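Local coordinates for structural polyprotein, VP2 (Israeli acute paralysis virus, PDB 5CDD), which probably serves as a structural component of the viral capsid, forming one of the jelly-roll capsid proteins of the virion, at residues 49-52 with 53-57. Residues are numbered along the deposited sequence; the frame is centred on the assembly and turned at random.
Sequences WTLP and STVLK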
# COMPACT_ATOMS: atom_id res chain seq x y z
N TRP C 49 -4.80 2.07 65.93
CA TRP C 49 -6.05 2.79 65.72
C TRP C 49 -6.76 2.29 64.47
O TRP C 49 -6.15 2.14 63.41
CB TRP C 49 -5.77 4.28 65.58
CG TRP C 49 -5.10 4.88 66.77
CD1 TRP C 49 -5.69 5.36 67.90
CD2 TRP C 49 -3.69 5.05 66.96
NE1 TRP C 49 -4.75 5.81 68.78
CE2 TRP C 49 -3.50 5.64 68.23
CE3 TRP C 49 -2.56 4.77 66.17
CZ2 TRP C 49 -2.24 5.95 68.74
CZ3 TRP C 49 -1.30 5.07 66.68
CH2 TRP C 49 -1.15 5.66 67.95
N THR C 50 -8.06 2.03 64.60
CA THR C 50 -8.85 1.58 63.47
C THR C 50 -9.51 2.81 62.88
O THR C 50 -10.41 3.41 63.47
CB THR C 50 -9.93 0.55 63.88
OG1 THR C 50 -10.74 0.22 62.74
CG2 THR C 50 -10.79 1.10 65.00
N LEU C 51 -9.05 3.20 61.70
CA LEU C 51 -9.57 4.37 61.01
C LEU C 51 -10.59 4.01 59.94
O LEU C 51 -10.59 2.90 59.42
CB LEU C 51 -8.41 5.15 60.40
CG LEU C 51 -7.39 5.61 61.43
CD1 LEU C 51 -6.12 6.07 60.75
CD2 LEU C 51 -7.98 6.74 62.26
N PRO C 52 -11.46 4.97 59.58
CA PRO C 52 -11.52 6.33 60.11
C PRO C 52 -12.42 6.53 61.33
O PRO C 52 -12.53 7.64 61.84
CB PRO C 52 -12.01 7.13 58.91
CG PRO C 52 -13.05 6.19 58.34
CD PRO C 52 -12.31 4.84 58.38
N SER C 53 -13.07 5.47 61.79
CA SER C 53 -13.97 5.58 62.93
C SER C 53 -13.32 6.19 64.17
O SER C 53 -13.97 6.93 64.90
CB SER C 53 -14.54 4.21 63.30
OG SER C 53 -13.54 3.33 63.78
N THR C 54 -12.05 5.90 64.40
CA THR C 54 -11.35 6.44 65.56
C THR C 54 -11.37 7.96 65.61
O THR C 54 -11.58 8.56 66.66
CB THR C 54 -9.88 5.97 65.61
OG1 THR C 54 -9.83 4.56 65.83
CG2 THR C 54 -9.13 6.67 66.72
N VAL C 55 -11.13 8.59 64.46
CA VAL C 55 -11.10 10.05 64.39
C VAL C 55 -12.52 10.61 64.31
O VAL C 55 -12.79 11.72 64.78
CB VAL C 55 -10.27 10.53 63.18
CG1 VAL C 55 -10.90 10.05 61.90
CG2 VAL C 55 -10.17 12.05 63.19
N LEU C 56 -13.44 9.85 63.74
CA LEU C 56 -14.82 10.32 63.65
C LEU C 56 -15.45 10.32 65.04
O LEU C 56 -16.52 10.88 65.24
CB LEU C 56 -15.66 9.44 62.70
CG LEU C 56 -15.37 9.43 61.19
CD1 LEU C 56 -16.31 8.44 60.52
CD2 LEU C 56 -15.55 10.82 60.59
N LYS C 57 -14.79 9.68 66.01
CA LYS C 57 -15.33 9.65 67.38
C LYS C 57 -14.77 10.75 68.29
O LYS C 57 -15.38 11.06 69.31
CB LYS C 57 -15.12 8.27 68.03
CG LYS C 57 -16.24 7.26 67.73
CD LYS C 57 -16.47 6.24 68.86
CE LYS C 57 -15.48 5.10 68.84
NZ LYS C 57 -15.68 4.16 67.70
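The indole of Trp-49 meets Thr-54 through a methyl group that approaches obliquely at the pyrrole part of the ring, CD1 of Trp-49 lying 3.9 Å from CG2 of Thr-54; the Trp-49 side chain also touches Ile-15, Asp-16 and Ile-18 of strand 13-18 and Met-183 of strand 179-186. Thr-54 turns CG2 anti to its own N and OG1 anti to its carbonyl carbon (chi1 -67°), which sends the methyl to the indole and the hydroxyl to the carbonyl of Thr-50. Thr-50 O takes two bonds from Thr-54: one from OG1 at 2.7 Å, with the donor 52° out of the carbonyl plane, and one from N at 3.1 Å, lying in the plane. The OG1 bond fixes the rotation of the Thr-54 side chain, and the N bond ties its backbone to the strand. Next to them Leu-51 sets CD2 3.9 Å from CB of Thr-54. The peptide bond before Pro-52 is cis, and it falls where strand 49-51 gives way to a short, weakly bonded helix, the two axes standing at 90°. The O of Pro-52 receives Leu-56 N at 3.1 Å, nearly in line with the carbonyl, and Val-55 N more weakly. Ser-53 OG hydrogen-bonds OD2 of Asp-153, which precedes strand 155-161. Backbone bonds of Trp-49 with Leu-157 and of Leu-51 with Val-155 hold the strand to that neighbour. The whole is a cis-proline turn leading from a strand outermost, within this chain, in its antiparallel sheet into a helical turn, within the jelly-roll fold of picornavirus-like capsid proteins.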